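Local coordinates for histidine-containing phosphotransfer protein 2 (Oryza sativa, PDB 1YVI) that relays phosphoryl groups from cytokinin sensor histidine kinases to response regulators in the multistep His-to-Asp phosphorelay, acting as a positive regulator of cytokinin signalling, at residues S15-Q20 and R128-T133; T63-P68 and D111-A116; A77-L82 and F96-F101; R7-A12 and L135-Q140; R56-I61 and M115-V120. All blocks are in the same frame, centred on the assembly; numbering follows the deposited sequence.

Interaction 1 of 5, residues S15-Q20 and R128-T133; sequences SSMFSQ and RNKFQT
With CG set beside its backbone N and anti to the carbonyl carbon (chi1 -70°), Met17 runs out toward Lys130, and a bend at chi3 (58°) then turns its methyl group aside to Phe131. Two different parts of one thioether chain therefore serve two partners. The inner part lies along the aliphatic root of the lysine: Met17 CG is 3.7 Å from Lys130 CB, and Met17 SD is 3.9 Å from the same carbon, the two chains lying side by side and heading opposite ways. The outer part crosses Phe131 at about a right angle, and Met17 CE comes within 3.7 Å of Phe131 CE1 in an oblique approach to the ring. Contacts of this kind fasten the N-terminal helix 2-19, near its C-terminal end, to the long helix 110-142 of the histidine-containing phosphotransfer (HPt) fold. Phe131 leads inward from here, since its ring also packs on Val47, Phe50 and Cys51 of helix 42-65, while Met17 touches Val23 in the loop that follows its own helix. Lys130 uses its two ends differently. CB and CG lie against the methionine; beyond them, bends at chi2 and chi4 bring the ammonium group back to its own helix, where Lys130 NZ donates to Asn129 OD1 at 2.8 Å. Gln20 adds a peripheral touch, its OE1 lying 4.3 Å from Lys130 CE.

Interaction 2 of 5, residues T63-P68 and D111-A116; sequences TLLEQP and DGCLMA
Leu65, the residue that crosses to Cys113 and Leu114, sits two residues after a doubly gripped carbonyl: Thr63 O accepts from Gln67 NE2 at 2.9 Å and from Glu66 N at 3.2 Å. The two donors reach the oxygen from opposite faces of its plane, and the hydrogen bond from the Gln67 amide is nearly straight (N-H...O 175°), although its donor stands above the carbonyl plane. In the four-helix bundle of the HPt fold this lies near the C-terminal end of helix 42-65, across from the N-terminal part of helix 110-142. A side-chain amide thus folds back onto the last part of the helix and takes a carbonyl there. Arg110, immediately before the other segment, also binds this region, donating through NH1 to the carbonyl oxygens of Leu65 and Gln67.

Between the two segments the contact is wholly apolar. The Leu65 fork straddles the first side-chain carbon of the cysteine, CD1 lying 3.7 Å from Cys113 CB. Leu114 comes alongside the base of the leucine, its CD2 at 3.9 Å from Leu65 CB. Cys113 also packs on Phe72, Phe101 and Phe104, which links the pair to helices 72-89 and 92-106. The other prong of the fork is pressed in tightly: Leu65 CD2 stands 3.5 Å from Cys113 CB, closer than carbon atoms usually pack.

Interaction 3 of 5, residues A77-L82 and F96-F101; sequences AYVHQL and FTCMQF
Val79 and Phe101 make the one aromatic contact, a CH-pi interaction of almost ideal geometry. Val79 CG2 sits over the middle of the ring, 3.5 Å from the centroid of Phe101 and only 2° off the ring normal, nearly equidistant from all six carbons. The torsion at Val79 (chi1 167°) places CG1 anti to the backbone N, where it meets Cys98 and the base of Phe101.

The remaining contacts are van der Waals packing. Val79 CG1 rests 3.7 Å from both Cys98 CB and Phe101 CB, and it also reaches Cys98 O at 3.2 Å, so that a methyl group lies snugly against a main-chain carbonyl. One turn on, the thiol sulfur faces the branch of a leucine, with Cys98 SG 3.8 Å from Leu82 CG. No hydrogen bond crosses the interface.

The segments run antiparallel (158°), their axes approaching to 9.0 Å. His80, predicted to be the phosphorylated histidine, follows Val79 directly but points away from this interface. Val79 also touches Ile61 of helix 42-65, while Leu82 packs on Val120 and Phe101 on Ala116, both of helix 110-142, so helices 72-89 and 92-106 meet here inside the four-helix bundle of the HPt fold.

Interaction 4 of 5, residues R7-A12 and L135-Q140; sequences RDQLTA and LQLEQQ
Leu137 crosses Gln9 at about a right angle and spreads its two methyls over one turn of the facing helix. Its CD2 lies 3.9 Å from Gln9 OE1, whereas Leu137 CD1 presses on the main chain itself, 3.8 Å from Leu10 N. Leu10 answers from the side of Glu138. Its CG stands opposite the backbone N (chi1 -180°), which brings CD2 obliquely to the carboxylate; Glu138 in turn bends at chi2 (-96°), and Leu10 CD2 approaches Glu138 OE1 at 3.5 Å. Here helix 2-19 packs antiparallel on the C-terminal part of helix 110-142 of the HPt fold; the axes of the two segments approach to 9.7 Å at an angle of 153°. Leu6 and Leu13, about a turn before and after Leu10 on helix 2-19, also touch Leu137, and Leu10 itself meets Met134 and Ile141. The Glu138 side chain reaches a third helix as well, touching Ser44 of helix 42-65.

Interaction 5 of 5, residues R56-I61 and M115-V120; sequences RIINEI and MALAVV
Ile58 and Leu117 have the nearest CA atoms across the two segments, and the rotamers decide which branch does the touching. In both Ile58 and Ile61, CG1 lies beside the backbone N and CG2 anti to it. The longer arm of Ile58 lies alongside Val120, pointing the other way, with its CD1 3.8 Å from Val120 CG1; its shorter arm meets the leucine, Ile58 CG2 lying 4.2 Å from Leu117 CD1. Leu117 has CG anti to the backbone N (chi1 -167°), and its fork slants across Ile61, whose CG2 is 3.9 Å from Leu117 CD2. The segments belong to helices 42-65 and 110-142 of the HPt four-helix bundle and run nearly antiparallel (165°), their axes approaching to 11.0 Å. Tyr78 of helix 72-89 also packs on Ile61, and Phe124 on Ile58. With side chains that are all branched aliphatic and no hydrogen bond between the segments, cohesion here probably rests on dispersion and the exclusion of water, and specificity on the fit of methyl groups.

Helix 110-142 is the common element: interactions 1, 2, 4 and 5 all use it. From its N-terminal end come interaction 2, then 5 beside helix 42-65, then 1 and 4 beside helix 2-19. Interactions 2 and 5 share Met115 and Ala116, with centres about 9 Å apart. Interaction 3, which joins helices 72-89 and 92-106, lies about 9 Å from the centre of interaction 5 and about 14 Å from that of 2, and touches both. These three form one continuous core in the four-helix bundle and include the helix that carries the predicted phosphorylation site. Interactions 1 and 4, about 11 Å apart between centres, lie on the opposite side of the chain's centre, fastening the N-terminal helix to the extended end of the long one.

Interaction 1 of 5, residues S15-Q20 and R128-T133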
# COMPACT_ATOMS: atom_id res chain seq x y z
N SER A 15 -3.84 15.96 1.93
CA SER A 15 -4.18 16.28 3.31
C SER A 15 -5.18 15.27 3.90
O SER A 15 -5.04 14.79 5.03
CB SER A 15 -4.67 17.73 3.42
OG SER A 15 -5.67 17.86 4.41
N SER A 16 -6.18 14.91 3.13
CA SER A 16 -7.16 13.94 3.61
C SER A 16 -6.53 12.52 3.78
O SER A 16 -6.95 11.75 4.64
CB SER A 16 -8.37 13.93 2.68
OG SER A 16 -8.08 13.12 1.55
N MET A 17 -5.56 12.15 2.94
CA MET A 17 -4.90 10.86 3.12
C MET A 17 -4.21 10.80 4.50
O MET A 17 -4.28 9.78 5.17
CB MET A 17 -3.92 10.59 2.01
CG MET A 17 -4.62 10.32 0.69
SD MET A 17 -3.54 10.61 -0.70
CE MET A 17 -2.20 9.49 -0.37
N PHE A 18 -3.54 11.89 4.90
CA PHE A 18 -2.88 11.92 6.19
C PHE A 18 -3.94 12.05 7.31
O PHE A 18 -3.80 11.43 8.38
CB PHE A 18 -1.89 13.10 6.37
CG PHE A 18 -0.61 12.98 5.60
CD1 PHE A 18 -0.51 13.48 4.29
CD2 PHE A 18 0.53 12.42 6.19
CE1 PHE A 18 0.71 13.40 3.54
CE2 PHE A 18 1.76 12.32 5.47
CZ PHE A 18 1.84 12.81 4.14
N SER A 19 -4.96 12.88 7.09
CA SER A 19 -5.90 13.15 8.21
C SER A 19 -6.79 11.93 8.46
O SER A 19 -7.26 11.72 9.61
CB SER A 19 -6.71 14.45 8.00
OG SER A 19 -7.65 14.25 6.98
N GLN A 20 -7.01 11.11 7.42
CA GLN A 20 -7.74 9.84 7.59
C GLN A 20 -6.91 8.65 8.08
O GLN A 20 -7.41 7.54 8.22
CB GLN A 20 -8.47 9.51 6.31
CG GLN A 20 -9.59 10.51 6.05
CD GLN A 20 -10.18 10.40 4.67
OE1 GLN A 20 -9.85 9.50 3.91
NE2 GLN A 20 -11.06 11.33 4.33
N ARG A 128 -5.16 2.40 -2.40
CA ARG A 128 -5.01 2.40 -3.89
C ARG A 128 -5.97 3.41 -4.54
O ARG A 128 -5.66 4.10 -5.52
CB ARG A 128 -5.32 1.00 -4.47
CG ARG A 128 -5.02 0.98 -5.97
CD ARG A 128 -5.15 -0.45 -6.55
NE ARG A 128 -4.55 -0.50 -7.90
CZ ARG A 128 -5.12 -0.11 -9.03
NH1 ARG A 128 -6.34 0.43 -9.08
NH2 ARG A 128 -4.42 -0.23 -10.15
N ASN A 129 -7.17 3.50 -3.97
CA ASN A 129 -8.16 4.45 -4.46
C ASN A 129 -7.56 5.87 -4.46
O ASN A 129 -7.62 6.60 -5.46
CB ASN A 129 -9.38 4.44 -3.52
CG ASN A 129 -10.34 5.58 -3.82
OD1 ASN A 129 -10.27 6.63 -3.22
ND2 ASN A 129 -11.20 5.38 -4.81
N LYS A 130 -7.03 6.27 -3.33
CA LYS A 130 -6.51 7.66 -3.19
C LYS A 130 -5.27 7.84 -4.08
O LYS A 130 -5.13 8.87 -4.75
CB LYS A 130 -6.15 7.90 -1.71
CG LYS A 130 -7.34 7.87 -0.78
CD LYS A 130 -8.41 8.86 -1.23
CE LYS A 130 -9.66 8.81 -0.29
NZ LYS A 130 -10.57 7.68 -0.61
N PHE A 131 -4.39 6.83 -4.12
CA PHE A 131 -3.23 6.86 -5.02
C PHE A 131 -3.59 7.01 -6.46
O PHE A 131 -2.94 7.73 -7.14
CB PHE A 131 -2.31 5.63 -4.90
CG PHE A 131 -1.44 5.61 -3.66
CD1 PHE A 131 -1.11 6.77 -2.96
CD2 PHE A 131 -0.85 4.38 -3.26
CE1 PHE A 131 -0.24 6.71 -1.84
CE2 PHE A 131 0.06 4.33 -2.18
CZ PHE A 131 0.34 5.48 -1.44
N GLN A 132 -4.62 6.33 -6.93
CA GLN A 132 -4.98 6.41 -8.33
C GLN A 132 -5.51 7.82 -8.69
O GLN A 132 -5.15 8.38 -9.71
CB GLN A 132 -6.06 5.36 -8.65
CG GLN A 132 -5.51 3.91 -8.66
CD GLN A 132 -4.37 3.73 -9.62
OE1 GLN A 132 -4.54 3.96 -10.79
NE2 GLN A 132 -3.18 3.32 -9.12
N THR A 133 -6.34 8.37 -7.83
CA THR A 133 -6.80 9.78 -7.96
C THR A 133 -5.57 10.74 -7.95
O THR A 133 -5.50 11.66 -8.77
CB THR A 133 -7.80 10.12 -6.84
OG1 THR A 133 -8.94 9.21 -6.89
CG2 THR A 133 -8.30 11.57 -6.96

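Interaction 2 of 5, residues T63-P68 and D111-A116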
# COMPACT_ATOMS: atom_id res chain seq x y z
N THR A 63 -2.51 -17.49 -3.52
CA THR A 63 -2.13 -18.76 -4.13
C THR A 63 -1.54 -19.75 -3.14
O THR A 63 -1.92 -20.94 -3.15
CB THR A 63 -1.17 -18.57 -5.33
OG1 THR A 63 -1.85 -17.81 -6.30
CG2 THR A 63 -0.71 -19.89 -5.94
N LEU A 64 -0.63 -19.28 -2.28
CA LEU A 64 -0.07 -20.14 -1.27
C LEU A 64 -1.16 -20.69 -0.35
O LEU A 64 -1.11 -21.89 0.09
CB LEU A 64 1.00 -19.41 -0.45
CG LEU A 64 2.32 -18.97 -1.14
CD1 LEU A 64 3.08 -18.06 -0.17
CD2 LEU A 64 3.14 -20.20 -1.48
N LEU A 65 -2.16 -19.86 -0.07
CA LEU A 65 -3.24 -20.23 0.87
C LEU A 65 -4.31 -21.14 0.27
O LEU A 65 -5.17 -21.68 1.01
CB LEU A 65 -3.90 -18.97 1.44
CG LEU A 65 -3.00 -18.12 2.36
CD1 LEU A 65 -3.75 -16.81 2.77
CD2 LEU A 65 -2.58 -18.94 3.59
N GLU A 66 -4.25 -21.30 -1.05
CA GLU A 66 -5.08 -22.25 -1.84
C GLU A 66 -4.44 -23.64 -1.91
O GLU A 66 -5.07 -24.56 -2.40
CB GLU A 66 -5.32 -21.67 -3.26
CG GLU A 66 -6.29 -20.44 -3.22
CD GLU A 66 -6.32 -19.53 -4.48
OE1 GLU A 66 -5.87 -19.98 -5.57
OE2 GLU A 66 -6.83 -18.33 -4.34
N GLN A 67 -3.21 -23.83 -1.41
CA GLN A 67 -2.54 -25.15 -1.61
C GLN A 67 -3.04 -26.22 -0.62
O GLN A 67 -3.40 -25.88 0.50
CB GLN A 67 -1.03 -25.04 -1.49
CG GLN A 67 -0.41 -24.09 -2.48
CD GLN A 67 -0.83 -24.38 -3.90
OE1 GLN A 67 -0.56 -25.46 -4.44
NE2 GLN A 67 -1.52 -23.41 -4.53
N PRO A 68 -3.03 -27.52 -1.00
CA PRO A 68 -3.45 -28.56 -0.04
C PRO A 68 -2.64 -28.50 1.26
O PRO A 68 -3.20 -28.57 2.34
CB PRO A 68 -3.13 -29.89 -0.79
CG PRO A 68 -3.17 -29.57 -2.18
CD PRO A 68 -2.71 -28.11 -2.32
N ASP A 111 -7.20 -20.48 7.66
CA ASP A 111 -8.37 -19.60 7.74
C ASP A 111 -8.07 -18.28 8.37
O ASP A 111 -8.59 -17.28 7.92
CB ASP A 111 -9.55 -20.30 8.44
CG ASP A 111 -10.21 -21.38 7.57
OD1 ASP A 111 -9.78 -21.75 6.43
OD2 ASP A 111 -11.21 -21.92 8.04
N GLY A 112 -7.18 -18.23 9.36
CA GLY A 112 -6.77 -16.96 9.93
C GLY A 112 -5.98 -16.10 8.91
O GLY A 112 -6.17 -14.91 8.82
N CYS A 113 -5.06 -16.73 8.18
CA CYS A 113 -4.28 -16.09 7.09
C CYS A 113 -5.26 -15.55 6.03
O CYS A 113 -5.10 -14.41 5.59
CB CYS A 113 -3.31 -17.09 6.46
SG CYS A 113 -1.91 -17.49 7.57
N LEU A 114 -6.27 -16.34 5.67
CA LEU A 114 -7.27 -15.92 4.68
C LEU A 114 -8.05 -14.72 5.15
O LEU A 114 -8.28 -13.78 4.38
CB LEU A 114 -8.18 -17.08 4.22
CG LEU A 114 -7.61 -18.06 3.20
CD1 LEU A 114 -8.52 -19.34 3.14
CD2 LEU A 114 -7.48 -17.48 1.82
N MET A 115 -8.41 -14.69 6.43
CA MET A 115 -9.18 -13.56 7.00
C MET A 115 -8.28 -12.36 7.14
O MET A 115 -8.70 -11.23 6.85
CB MET A 115 -9.77 -13.89 8.38
CG MET A 115 -11.02 -14.81 8.37
SD MET A 115 -11.77 -14.71 10.04
CE MET A 115 -12.61 -13.11 10.02
N ALA A 116 -7.01 -12.59 7.47
CA ALA A 116 -6.03 -11.48 7.52
C ALA A 116 -5.76 -10.86 6.12
O ALA A 116 -5.64 -9.64 5.98
CB ALA A 116 -4.71 -11.95 8.21

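Interaction 3 of 5, residues A77-L82 and F96-F101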
# COMPACT_ATOMS: atom_id res chain seq x y z
N ALA A 77 7.01 -14.95 5.09
CA ALA A 77 8.03 -14.20 4.30
C ALA A 77 7.37 -13.21 3.33
O ALA A 77 7.86 -12.11 3.24
CB ALA A 77 8.92 -15.16 3.51
N TYR A 78 6.32 -13.61 2.58
CA TYR A 78 5.62 -12.65 1.68
C TYR A 78 4.95 -11.51 2.42
O TYR A 78 5.00 -10.35 1.99
CB TYR A 78 4.54 -13.31 0.84
CG TYR A 78 5.06 -13.87 -0.46
CD1 TYR A 78 5.55 -13.04 -1.46
CD2 TYR A 78 4.99 -15.21 -0.71
CE1 TYR A 78 5.99 -13.58 -2.69
CE2 TYR A 78 5.44 -15.75 -1.91
CZ TYR A 78 5.90 -14.93 -2.90
OH TYR A 78 6.38 -15.53 -4.03
N VAL A 79 4.29 -11.84 3.52
CA VAL A 79 3.69 -10.80 4.38
C VAL A 79 4.79 -9.83 4.88
O VAL A 79 4.59 -8.63 4.97
CB VAL A 79 2.88 -11.50 5.55
CG1 VAL A 79 2.50 -10.50 6.65
CG2 VAL A 79 1.63 -12.20 4.90
N HIS A 80 5.95 -10.36 5.22
CA HIS A 80 7.03 -9.54 5.72
C HIS A 80 7.49 -8.60 4.61
O HIS A 80 7.78 -7.45 4.85
CB HIS A 80 8.20 -10.47 6.14
CG HIS A 80 9.38 -9.73 6.71
ND1 HIS A 80 10.52 -9.46 5.97
CD2 HIS A 80 9.60 -9.20 7.95
CE1 HIS A 80 11.38 -8.77 6.71
NE2 HIS A 80 10.85 -8.62 7.92
N GLN A 81 7.58 -9.10 3.38
CA GLN A 81 7.92 -8.24 2.24
C GLN A 81 6.90 -7.12 2.09
O GLN A 81 7.29 -6.00 1.81
CB GLN A 81 7.88 -8.99 0.92
CG GLN A 81 8.98 -9.87 0.67
CD GLN A 81 9.17 -10.14 -0.83
OE1 GLN A 81 10.27 -10.46 -1.26
NE2 GLN A 81 8.10 -10.04 -1.62
N LEU A 82 5.60 -7.45 2.15
CA LEU A 82 4.56 -6.44 1.94
C LEU A 82 4.63 -5.41 3.09
O LEU A 82 4.41 -4.26 2.87
CB LEU A 82 3.17 -7.07 1.90
CG LEU A 82 1.98 -6.14 1.67
CD1 LEU A 82 2.19 -5.28 0.42
CD2 LEU A 82 0.70 -6.98 1.55
N PHE A 96 0.43 -2.29 9.47
CA PHE A 96 0.01 -2.84 10.76
C PHE A 96 -0.75 -4.13 10.63
O PHE A 96 -0.58 -5.02 11.46
CB PHE A 96 -0.77 -1.84 11.61
CG PHE A 96 -0.00 -0.62 11.94
CD1 PHE A 96 1.29 -0.72 12.35
CD2 PHE A 96 -0.56 0.63 11.77
CE1 PHE A 96 2.04 0.42 12.62
CE2 PHE A 96 0.19 1.76 12.05
CZ PHE A 96 1.48 1.64 12.46
N THR A 97 -1.52 -4.26 9.55
CA THR A 97 -2.27 -5.53 9.28
C THR A 97 -1.29 -6.68 9.04
O THR A 97 -1.45 -7.77 9.59
CB THR A 97 -3.23 -5.30 8.14
OG1 THR A 97 -4.17 -4.27 8.54
CG2 THR A 97 -3.99 -6.60 7.82
N CYS A 98 -0.23 -6.41 8.26
CA CYS A 98 0.87 -7.42 8.04
C CYS A 98 1.54 -7.89 9.35
O CYS A 98 1.91 -9.06 9.50
CB CYS A 98 1.96 -6.86 7.08
SG CYS A 98 1.27 -6.74 5.40
N MET A 99 1.75 -6.95 10.26
CA MET A 99 2.33 -7.24 11.55
C MET A 99 1.51 -8.27 12.30
O MET A 99 2.05 -9.26 12.84
CB MET A 99 2.46 -5.94 12.34
CG MET A 99 3.65 -5.13 11.85
SD MET A 99 3.78 -3.45 12.49
CE MET A 99 4.16 -3.74 14.21
N GLN A 100 0.21 -8.07 12.30
CA GLN A 100 -0.70 -8.95 13.07
C GLN A 100 -0.75 -10.31 12.36
O GLN A 100 -0.85 -11.37 12.97
CB GLN A 100 -2.12 -8.31 13.08
CG GLN A 100 -3.19 -9.19 13.74
CD GLN A 100 -4.24 -8.40 14.55
OE1 GLN A 100 -4.88 -7.45 14.07
NE2 GLN A 100 -4.44 -8.82 15.80
N PHE A 101 -0.63 -10.24 11.04
CA PHE A 101 -0.80 -11.38 10.14
C PHE A 101 0.19 -12.49 10.49
O PHE A 101 -0.13 -13.68 10.35
CB PHE A 101 -0.63 -10.81 8.69
CG PHE A 101 -1.13 -11.69 7.57
CD1 PHE A 101 -0.96 -13.08 7.58
CD2 PHE A 101 -1.68 -11.10 6.43
CE1 PHE A 101 -1.37 -13.87 6.48
CE2 PHE A 101 -2.10 -11.92 5.31
CZ PHE A 101 -1.95 -13.28 5.35

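Interaction 4 of 5, residues R7-A12 and L135-Q140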
# COMPACT_ATOMS: atom_id res chain seq x y z
N ARG A 7 -3.50 22.00 -8.44
CA ARG A 7 -2.66 21.99 -7.26
C ARG A 7 -3.47 21.92 -5.96
O ARG A 7 -3.11 21.16 -5.03
CB ARG A 7 -1.66 23.17 -7.27
CG ARG A 7 -0.50 22.96 -8.33
CD ARG A 7 0.64 24.01 -8.26
NE ARG A 7 0.73 24.84 -9.47
CZ ARG A 7 0.51 26.16 -9.52
NH1 ARG A 7 0.19 26.83 -8.42
NH2 ARG A 7 0.62 26.81 -10.68
N ASP A 8 -4.56 22.68 -5.88
CA ASP A 8 -5.38 22.69 -4.70
C ASP A 8 -6.14 21.39 -4.52
O ASP A 8 -6.37 20.97 -3.40
CB ASP A 8 -6.40 23.84 -4.72
CG ASP A 8 -5.74 25.21 -4.48
OD1 ASP A 8 -4.59 25.30 -3.95
OD2 ASP A 8 -6.41 26.21 -4.83
N GLN A 9 -6.61 20.84 -5.63
CA GLN A 9 -7.19 19.49 -5.64
C GLN A 9 -6.20 18.45 -5.08
O GLN A 9 -6.55 17.64 -4.24
CB GLN A 9 -7.60 19.10 -7.05
CG GLN A 9 -8.87 19.79 -7.48
CD GLN A 9 -9.14 19.63 -8.97
OE1 GLN A 9 -9.51 18.55 -9.42
NE2 GLN A 9 -8.96 20.72 -9.74
N LEU A 10 -4.97 18.48 -5.56
CA LEU A 10 -3.96 17.57 -5.06
C LEU A 10 -3.63 17.79 -3.59
O LEU A 10 -3.45 16.83 -2.84
CB LEU A 10 -2.71 17.66 -5.94
CG LEU A 10 -1.53 16.73 -5.54
CD1 LEU A 10 -1.99 15.23 -5.61
CD2 LEU A 10 -0.26 16.99 -6.39
N THR A 11 -3.53 19.06 -3.16
CA THR A 11 -3.26 19.38 -1.76
C THR A 11 -4.37 18.85 -0.86
O THR A 11 -4.11 18.25 0.20
CB THR A 11 -3.15 20.93 -1.59
OG1 THR A 11 -2.00 21.36 -2.33
CG2 THR A 11 -3.01 21.35 -0.11
N ALA A 12 -5.62 19.07 -1.30
CA ALA A 12 -6.78 18.57 -0.60
C ALA A 12 -6.73 17.05 -0.46
O ALA A 12 -6.93 16.50 0.63
CB ALA A 12 -8.05 19.01 -1.31
N LEU A 135 -2.48 10.09 -8.82
CA LEU A 135 -1.73 9.88 -10.10
C LEU A 135 -2.32 10.65 -11.28
O LEU A 135 -1.59 11.23 -12.12
CB LEU A 135 -1.64 8.39 -10.48
CG LEU A 135 -0.81 7.52 -9.53
CD1 LEU A 135 -0.98 6.02 -9.82
CD2 LEU A 135 0.67 7.88 -9.63
N GLN A 136 -3.65 10.58 -11.37
CA GLN A 136 -4.40 11.30 -12.38
C GLN A 136 -4.18 12.80 -12.20
O GLN A 136 -3.84 13.50 -13.17
CB GLN A 136 -5.87 10.90 -12.25
CG GLN A 136 -6.88 11.37 -13.29
CD GLN A 136 -8.20 10.55 -13.13
OE1 GLN A 136 -8.34 9.79 -12.16
NE2 GLN A 136 -9.16 10.71 -14.07
N LEU A 137 -4.31 13.30 -10.97
CA LEU A 137 -3.98 14.73 -10.70
C LEU A 137 -2.53 15.09 -11.00
O LEU A 137 -2.28 16.11 -11.65
CB LEU A 137 -4.33 15.15 -9.24
CG LEU A 137 -5.82 15.02 -8.86
CD1 LEU A 137 -6.04 15.26 -7.33
CD2 LEU A 137 -6.61 16.01 -9.67
N GLU A 138 -1.58 14.27 -10.54
CA GLU A 138 -0.16 14.50 -10.83
C GLU A 138 0.06 14.56 -12.36
O GLU A 138 0.70 15.50 -12.86
CB GLU A 138 0.76 13.45 -10.15
CG GLU A 138 0.84 13.55 -8.61
CD GLU A 138 2.04 14.35 -8.07
OE1 GLU A 138 2.17 15.56 -8.42
OE2 GLU A 138 2.84 13.76 -7.29
N GLN A 139 -0.52 13.60 -13.10
CA GLN A 139 -0.44 13.60 -14.58
C GLN A 139 -0.85 14.94 -15.19
O GLN A 139 -0.12 15.51 -16.01
CB GLN A 139 -1.27 12.46 -15.20
CG GLN A 139 -0.54 11.13 -15.27
CD GLN A 139 -1.47 9.91 -15.44
OE1 GLN A 139 -2.60 10.03 -15.95
NE2 GLN A 139 -1.00 8.74 -15.00
N GLN A 140 -1.99 15.46 -14.78
CA GLN A 140 -2.47 16.74 -15.30
C GLN A 140 -1.55 17.92 -14.90
O GLN A 140 -1.32 18.84 -15.68
CB GLN A 140 -3.92 16.99 -14.86
CG GLN A 140 -4.88 15.87 -15.23
CD GLN A 140 -6.27 16.10 -14.66
OE1 GLN A 140 -7.00 17.00 -15.08
NE2 GLN A 140 -6.65 15.30 -13.68

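Interaction 5 of 5, residues R56-I61 and M115-V120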
# COMPACT_ATOMS: atom_id res chain seq x y z
N ARG A 56 0.69 -7.82 -6.69
CA ARG A 56 1.40 -9.07 -7.00
C ARG A 56 1.61 -9.93 -5.77
O ARG A 56 1.42 -11.18 -5.80
CB ARG A 56 2.78 -8.74 -7.61
CG ARG A 56 3.53 -9.96 -8.04
CD ARG A 56 4.93 -9.65 -8.55
NE ARG A 56 5.66 -8.74 -7.67
CZ ARG A 56 6.39 -9.12 -6.63
NH1 ARG A 56 6.51 -10.40 -6.29
NH2 ARG A 56 6.99 -8.20 -5.92
N ILE A 57 2.06 -9.33 -4.68
CA ILE A 57 2.31 -10.11 -3.47
C ILE A 57 1.02 -10.64 -2.84
O ILE A 57 0.99 -11.74 -2.31
CB ILE A 57 3.08 -9.24 -2.41
CG1 ILE A 57 4.52 -8.99 -2.85
CG2 ILE A 57 3.14 -9.95 -1.01
CD1 ILE A 57 5.12 -7.72 -2.23
N ILE A 58 0.00 -9.80 -2.75
CA ILE A 58 -1.31 -10.25 -2.24
C ILE A 58 -1.75 -11.49 -3.04
O ILE A 58 -2.16 -12.52 -2.47
CB ILE A 58 -2.37 -9.13 -2.36
CG1 ILE A 58 -2.04 -8.03 -1.32
CG2 ILE A 58 -3.83 -9.73 -2.26
CD1 ILE A 58 -2.83 -6.74 -1.43
N ASN A 59 -1.62 -11.43 -4.37
CA ASN A 59 -2.02 -12.57 -5.21
C ASN A 59 -1.14 -13.77 -4.98
O ASN A 59 -1.64 -14.89 -4.98
CB ASN A 59 -2.00 -12.20 -6.67
CG ASN A 59 -3.07 -11.19 -7.02
OD1 ASN A 59 -4.10 -11.12 -6.38
ND2 ASN A 59 -2.83 -10.42 -8.09
N GLU A 60 0.17 -13.58 -4.73
CA GLU A 60 1.04 -14.74 -4.41
C GLU A 60 0.67 -15.40 -3.07
O GLU A 60 0.75 -16.63 -2.92
CB GLU A 60 2.55 -14.39 -4.35
CG GLU A 60 3.11 -13.82 -5.62
CD GLU A 60 3.43 -14.84 -6.72
OE1 GLU A 60 3.11 -16.04 -6.56
OE2 GLU A 60 4.01 -14.40 -7.76
N ILE A 61 0.40 -14.58 -2.07
CA ILE A 61 -0.08 -15.11 -0.80
C ILE A 61 -1.40 -15.89 -0.98
O ILE A 61 -1.51 -17.02 -0.48
CB ILE A 61 -0.30 -13.99 0.22
CG1 ILE A 61 1.08 -13.36 0.61
CG2 ILE A 61 -0.89 -14.56 1.55
CD1 ILE A 61 0.91 -11.96 1.29
N MET A 115 -8.41 -14.69 6.43
CA MET A 115 -9.18 -13.56 7.00
C MET A 115 -8.28 -12.36 7.14
O MET A 115 -8.70 -11.23 6.85
CB MET A 115 -9.77 -13.89 8.38
CG MET A 115 -11.02 -14.81 8.37
SD MET A 115 -11.77 -14.71 10.04
CE MET A 115 -12.61 -13.11 10.02
N ALA A 116 -7.01 -12.59 7.47
CA ALA A 116 -6.03 -11.48 7.52
C ALA A 116 -5.76 -10.86 6.12
O ALA A 116 -5.64 -9.64 5.98
CB ALA A 116 -4.71 -11.95 8.21
N LEU A 117 -5.68 -11.74 5.11
CA LEU A 117 -5.44 -11.28 3.74
C LEU A 117 -6.61 -10.47 3.23
O LEU A 117 -6.40 -9.46 2.52
CB LEU A 117 -5.16 -12.45 2.79
CG LEU A 117 -4.59 -12.03 1.40
CD1 LEU A 117 -3.19 -11.33 1.59
CD2 LEU A 117 -4.51 -13.35 0.59
N ALA A 118 -7.83 -10.84 3.63
CA ALA A 118 -8.98 -10.00 3.26
C ALA A 118 -8.85 -8.58 3.84
O ALA A 118 -9.17 -7.60 3.17
CB ALA A 118 -10.31 -10.67 3.70
N VAL A 119 -8.39 -8.46 5.10
CA VAL A 119 -8.16 -7.13 5.69
C VAL A 119 -7.01 -6.41 4.92
O VAL A 119 -7.04 -5.16 4.72
CB VAL A 119 -7.87 -7.21 7.27
CG1 VAL A 119 -7.62 -5.82 7.87
CG2 VAL A 119 -9.07 -8.00 8.05
N VAL A 120 -5.97 -7.16 4.56
CA VAL A 120 -4.89 -6.56 3.74
C VAL A 120 -5.50 -5.95 2.47
O VAL A 120 -5.20 -4.80 2.07
CB VAL A 120 -3.77 -7.55 3.41
CG1 VAL A 120 -2.75 -6.92 2.34
CG2 VAL A 120 -3.00 -7.97 4.69